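Local coordinates for F1 capsule-anchoring protein (Yersinia pestis, PDB 2XET) that forms the C-terminal domain of the Caf1A outer-membrane usher and is important for assembly of the F1 capsular antigen, at residues L52-N66 / G77-N89. Numbering follows the deposited sequence.
Sequences LVKWGRDKNQSCSSN and GAYRLSTTCILNN. With SO4 (sulfate ion), chain C.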
loop_
_atom_site.group_PDB
_atom_site.type_symbol
_atom_site.label_atom_id
_atom_site.label_comp_id
_atom_site.label_asym_id
_atom_site.label_seq_id
_atom_site.Cartn_x
_atom_site.Cartn_y
_atom_site.Cartn_z
ATOM N N LEU A 52 3.402 1.823 5.150
ATOM C CA LEU A 52 4.280 0.751 5.559
ATOM C C LEU A 52 3.528 -0.547 5.326
ATOM O O LEU A 52 2.338 -0.647 5.638
ATOM C CB LEU A 52 4.602 0.868 7.051
ATOM C CG LEU A 52 5.561 -0.171 7.647
ATOM C CD1 LEU A 52 6.982 -0.114 7.049
ATOM C CD2 LEU A 52 5.600 -0.069 9.180
ATOM N N VAL A 53 4.239 -1.535 4.786
ATOM C CA VAL A 53 3.676 -2.838 4.500
ATOM C C VAL A 53 4.567 -3.822 5.254
ATOM O O VAL A 53 5.790 -3.813 5.073
ATOM C CB VAL A 53 3.629 -3.085 2.981
ATOM C CG1 VAL A 53 2.998 -4.428 2.674
ATOM C CG2 VAL A 53 2.852 -1.941 2.293
ATOM N N LYS A 54 3.975 -4.634 6.131
ATOM C CA LYS A 54 4.776 -5.390 7.102
ATOM C C LYS A 54 4.311 -6.847 7.242
ATOM O O LYS A 54 3.102 -7.091 7.320
ATOM C CB LYS A 54 4.747 -4.681 8.463
ATOM C CG LYS A 54 5.757 -5.212 9.503
ATOM C CD LYS A 54 5.709 -4.378 10.777
ATOM C CE LYS A 54 6.644 -4.935 11.849
ATOM N NZ LYS A 54 6.501 -4.122 13.099
ATOM N N TRP A 55 5.266 -7.785 7.234
ATOM C CA TRP A 55 4.974 -9.216 7.454
ATOM C C TRP A 55 5.904 -9.860 8.494
ATOM O O TRP A 55 5.861 -11.069 8.707
ATOM C CB TRP A 55 5.030 -10.013 6.132
ATOM C CG TRP A 55 6.303 -9.791 5.381
ATOM C CD1 TRP A 55 7.427 -10.574 5.417
ATOM C CD2 TRP A 55 6.590 -8.713 4.471
ATOM N NE1 TRP A 55 8.405 -10.031 4.625
ATOM C CE2 TRP A 55 7.916 -8.909 4.006
ATOM C CE3 TRP A 55 5.863 -7.605 4.000
ATOM C CZ2 TRP A 55 8.545 -8.013 3.115
ATOM C CZ3 TRP A 55 6.480 -6.730 3.086
ATOM C CH2 TRP A 55 7.815 -6.936 2.670
ATOM N N GLY A 56 6.731 -9.045 9.139
ATOM C CA GLY A 56 7.580 -9.518 10.241
ATOM C C GLY A 56 8.348 -8.397 10.905
ATOM O O GLY A 56 8.288 -7.240 10.489
ATOM N N ARG A 57 9.096 -8.756 11.947
ATOM C CA ARG A 57 9.792 -7.772 12.767
ATOM C C ARG A 57 11.271 -7.573 12.430
ATOM O O ARG A 57 11.921 -6.666 12.978
ATOM C CB ARG A 57 9.637 -8.120 14.259
ATOM C CG ARG A 57 10.287 -9.431 14.667
ATOM C CD ARG A 57 9.940 -9.795 16.109
ATOM N NE ARG A 57 8.489 -9.923 16.273
ATOM C CZ ARG A 57 7.780 -11.015 15.983
ATOM N NH1 ARG A 57 6.465 -11.006 16.167
ATOM N NH2 ARG A 57 8.368 -12.116 15.513
ATOM N N ASP A 58 11.804 -8.409 11.541
ATOM C CA ASP A 58 13.230 -8.366 11.231
ATOM C C ASP A 58 13.543 -7.585 9.957
ATOM O O ASP A 58 12.638 -7.192 9.213
ATOM C CB ASP A 58 13.788 -9.780 11.074
ATOM C CG ASP A 58 13.540 -10.644 12.277
ATOM O OD1 ASP A 58 14.163 -10.391 13.333
ATOM O OD2 ASP A 58 12.736 -11.594 12.141
ATOM N N LYS A 59 14.828 -7.394 9.696
ATOM C CA LYS A 59 15.280 -6.719 8.483
ATOM C C LYS A 59 14.752 -7.455 7.256
ATOM O O LYS A 59 14.740 -8.690 7.223
ATOM C CB LYS A 59 16.807 -6.680 8.425
ATOM C CG LYS A 59 17.453 -5.858 9.511
ATOM C CD LYS A 59 17.336 -4.386 9.233
ATOM C CE LYS A 59 18.432 -3.589 9.914
ATOM N NZ LYS A 59 18.234 -3.490 11.383
ATOM N N ASN A 60 14.334 -6.676 6.258
ATOM C CA ASN A 60 13.798 -7.182 4.989
ATOM C C ASN A 60 12.411 -7.810 5.125
ATOM O O ASN A 60 11.959 -8.507 4.214
ATOM C CB ASN A 60 14.779 -8.143 4.304
ATOM C CG ASN A 60 14.868 -7.914 2.800
ATOM O OD1 ASN A 60 14.870 -6.767 2.326
ATOM N ND2 ASN A 60 14.956 -9.002 2.040
ATOM N N GLN A 61 11.730 -7.526 6.234
ATOM C CA GLN A 61 10.357 -8.041 6.441
ATOM C C GLN A 61 9.297 -6.949 6.445
ATOM O O GLN A 61 8.181 -7.145 6.919
ATOM C CB GLN A 61 10.260 -8.948 7.672
ATOM C CG GLN A 61 11.151 -10.169 7.571
ATOM C CD GLN A 61 11.110 -11.061 8.800
ATOM O OE1 GLN A 61 10.820 -10.611 9.907
ATOM N NE2 GLN A 61 11.425 -12.334 8.604
ATOM N N SER A 62 9.675 -5.792 5.913
ATOM C CA SER A 62 8.708 -4.730 5.658
ATOM C C SER A 62 9.217 -3.907 4.483
ATOM O O SER A 62 10.386 -3.989 4.095
ATOM C CB SER A 62 8.539 -3.840 6.896
ATOM O OG SER A 62 9.686 -3.027 7.095
ATOM N N CYS A 63 8.326 -3.100 3.930
ATOM C CA CYS A 63 8.684 -2.218 2.812
ATOM C C CYS A 63 7.834 -0.951 2.854
ATOM O O CYS A 63 6.778 -0.924 3.513
ATOM C CB CYS A 63 8.586 -2.949 1.473
ATOM S SG CYS A 63 6.971 -3.690 1.117
ATOM N N SER A 64 8.290 0.092 2.167
ATOM C CA SER A 64 7.632 1.392 2.233
ATOM C C SER A 64 7.254 1.873 0.843
ATOM O O SER A 64 8.023 1.708 -0.101
ATOM C CB SER A 64 8.548 2.423 2.904
ATOM O OG SER A 64 8.845 2.014 4.244
ATOM N N SER A 65 6.082 2.493 0.735
ATOM C CA SER A 65 5.580 2.975 -0.557
ATOM C C SER A 65 4.956 4.376 -0.449
ATOM O O SER A 65 4.321 4.709 0.550
ATOM C CB SER A 65 4.473 2.019 -1.069
ATOM O OG SER A 65 4.990 0.754 -1.444
ATOM N N ASN A 66 5.110 5.184 -1.502
ATOM C CA ASN A 66 4.290 6.399 -1.639
ATOM C C ASN A 66 3.025 6.097 -2.448
ATOM O O ASN A 66 3.049 5.288 -3.390
ATOM C CB ASN A 66 5.073 7.524 -2.324
ATOM C CG ASN A 66 6.298 7.961 -1.522
ATOM O OD1 ASN A 66 6.263 8.034 -0.288
ATOM N ND2 ASN A 66 7.390 8.249 -2.227
ATOM N N GLY A 77 -15.937 6.199 -8.437
ATOM C CA GLY A 77 -15.174 5.002 -8.793
ATOM C C GLY A 77 -13.884 4.808 -8.018
ATOM O O GLY A 77 -13.668 5.436 -6.981
ATOM N N ALA A 78 -13.029 3.921 -8.544
ATOM C CA ALA A 78 -11.806 3.521 -7.857
ATOM C C ALA A 78 -10.675 3.371 -8.878
ATOM O O ALA A 78 -10.849 2.749 -9.923
ATOM C CB ALA A 78 -12.027 2.221 -7.102
ATOM N N TYR A 79 -9.538 3.979 -8.575
ATOM C CA TYR A 79 -8.351 3.841 -9.424
ATOM C C TYR A 79 -7.720 2.464 -9.278
ATOM O O TYR A 79 -7.829 1.830 -8.231
ATOM C CB TYR A 79 -7.340 4.898 -9.017
ATOM C CG TYR A 79 -7.775 6.270 -9.427
ATOM C CD1 TYR A 79 -7.717 6.661 -10.761
ATOM C CD2 TYR A 79 -8.283 7.175 -8.487
ATOM C CE1 TYR A 79 -8.116 7.932 -11.149
ATOM C CE2 TYR A 79 -8.687 8.437 -8.869
ATOM C CZ TYR A 79 -8.615 8.807 -10.194
ATOM O OH TYR A 79 -9.034 10.047 -10.609
ATOM N N ARG A 80 -7.031 2.028 -10.333
ATOM C CA ARG A 80 -6.269 0.796 -10.350
ATOM C C ARG A 80 -4.815 1.261 -10.504
ATOM O O ARG A 80 -4.394 1.603 -11.623
ATOM C CB ARG A 80 -6.740 0.005 -11.572
ATOM C CG ARG A 80 -6.328 -1.411 -11.682
ATOM C CD ARG A 80 -7.071 -2.352 -10.769
ATOM N NE ARG A 80 -6.389 -3.624 -10.847
ATOM C CZ ARG A 80 -6.497 -4.599 -9.961
ATOM N NH1 ARG A 80 -7.293 -4.467 -8.901
ATOM N NH2 ARG A 80 -5.797 -5.710 -10.146
ATOM N N LEU A 81 -4.091 1.357 -9.383
ATOM C CA LEU A 81 -2.734 1.908 -9.401
ATOM C C LEU A 81 -1.680 0.879 -8.997
ATOM O O LEU A 81 -1.993 -0.125 -8.339
ATOM C CB LEU A 81 -2.655 3.102 -8.450
ATOM C CG LEU A 81 -3.602 4.301 -8.635
ATOM C CD1 LEU A 81 -3.142 5.472 -7.788
ATOM C CD2 LEU A 81 -3.697 4.722 -10.102
ATOM N N SER A 82 -0.431 1.147 -9.387
ATOM C CA SER A 82 0.694 0.287 -9.032
ATOM C C SER A 82 1.818 1.119 -8.452
ATOM O O SER A 82 2.032 2.264 -8.871
ATOM C CB SER A 82 1.229 -0.457 -10.257
ATOM O OG SER A 82 0.278 -1.373 -10.790
ATOM N N THR A 83 2.541 0.551 -7.491
ATOM C CA THR A 83 3.740 1.218 -7.002
ATOM C C THR A 83 4.759 0.215 -6.450
ATOM O O THR A 83 4.449 -0.956 -6.256
ATOM C CB THR A 83 3.405 2.316 -5.968
ATOM O OG1 THR A 83 4.540 3.181 -5.814
ATOM C CG2 THR A 83 3.007 1.699 -4.601
ATOM N N THR A 84 5.989 0.675 -6.282
ATOM C CA THR A 84 7.020 -0.152 -5.676
ATOM C C THR A 84 6.970 -0.045 -4.178
ATOM O O THR A 84 6.755 1.034 -3.625
ATOM C CB THR A 84 8.416 0.312 -6.113
ATOM O OG1 THR A 84 8.469 0.328 -7.530
ATOM C CG2 THR A 84 9.502 -0.617 -5.596
ATOM N N CYS A 85 7.184 -1.183 -3.527
ATOM C CA CYS A 85 7.345 -1.215 -2.084
ATOM C C CYS A 85 8.844 -1.458 -1.813
ATOM O O CYS A 85 9.366 -2.558 -2.048
ATOM C CB CYS A 85 6.452 -2.314 -1.501
ATOM S SG CYS A 85 5.960 -2.129 0.231
ATOM N N ILE A 86 9.517 -0.418 -1.345
ATOM C CA ILE A 86 10.969 -0.463 -1.203
ATOM C C ILE A 86 11.310 -1.166 0.110
ATOM O O ILE A 86 10.905 -0.728 1.202
ATOM C CB ILE A 86 11.583 0.961 -1.292
ATOM C CG1 ILE A 86 11.389 1.516 -2.713
ATOM C CG2 ILE A 86 13.048 0.943 -0.893
ATOM C CD1 ILE A 86 11.809 2.993 -2.902
ATOM N N LEU A 87 12.047 -2.266 0.003
ATOM C CA LEU A 87 12.351 -3.083 1.208
ATOM C C LEU A 87 13.155 -2.308 2.241
ATOM O O LEU A 87 14.125 -1.606 1.892
ATOM C CB LEU A 87 13.116 -4.356 0.825
ATOM C CG LEU A 87 12.204 -5.383 0.151
ATOM C CD1 LEU A 87 12.965 -6.318 -0.783
ATOM C CD2 LEU A 87 11.397 -6.195 1.221
ATOM N N ASN A 88 12.753 -2.448 3.501
ATOM C CA ASN A 88 13.480 -1.894 4.643
ATOM C C ASN A 88 14.469 -2.942 5.134
ATOM O O ASN A 88 14.090 -3.884 5.821
ATOM C CB ASN A 88 12.491 -1.489 5.752
ATOM C CG ASN A 88 11.622 -0.328 5.342
ATOM O OD1 ASN A 88 12.134 0.729 4.936
ATOM N ND2 ASN A 88 10.298 -0.507 5.435
ATOM N N ASN A 89 15.728 -2.812 4.729
ATOM C CA ASN A 89 16.725 -3.827 5.046
ATOM C C ASN A 89 17.895 -3.226 5.847
ATOM O O ASN A 89 17.681 -2.461 6.798
ATOM C CB ASN A 89 17.190 -4.509 3.755
ATOM C CG ASN A 89 18.004 -5.781 4.005
ATOM O OD1 ASN A 89 17.970 -6.368 5.094
ATOM N ND2 ASN A 89 18.739 -6.211 2.983
ATOM O OXT ASN A 89 19.074 -3.477 5.574
HETATM S S SO4 C . -6.553 -7.560 -6.766
HETATM O O1 SO4 C . -7.634 -6.578 -6.777
HETATM O O2 SO4 C . -5.665 -7.416 -7.924
HETATM O O3 SO4 C . -5.771 -7.436 -5.555
HETATM O O4 SO4 C . -7.140 -8.895 -6.844
HETATM O O HOH W 1 12.013 -4.428 7.596
HETATM O O HOH W 2 6.359 3.862 -3.866
#
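Strands 62-66 and 79-87 run antiparallel, with S64 and I86 as a hydrogen-bonded pair (S64 N to I86 O and I86 N to S64 O, both 2.9 Å) and C63 facing L87 as a non-hydrogen-bonded one. Beyond them N88 N donates to S62 O, and N60 N, in the type II turn D58-Q61, donates to N88 O. The covalent tie is the disulfide C63-C85, chi3 87°, with C85 SG packed 3.7 Å from V53 CB. C63 SG sits between its own backbone N and carbonyl carbon (chi1 56°), which carries it to the edge of the W55 ring, where L87 CD2 also lies in plane. On the S64 side, N88 spends both amide protons across the strands: ND2 reaches S62 OG and S64 OG, each at 3.1 Å and close to the amide plane, fixing the group's rotation. Where the strands diverge, S65 OG donates to T84 O from above the carbonyl plane (2.8 Å), and a water links N66 N, T83 OG1 and T84 O. In this PapC-type C-terminal domain, of the transthyretin clan of sequence families, strand 48-54 flanks the hairpin beside 62-68; strand 2-10 runs parallel to 79-87 on its other side, and the S65 side chain touches L8 of strand 2-10.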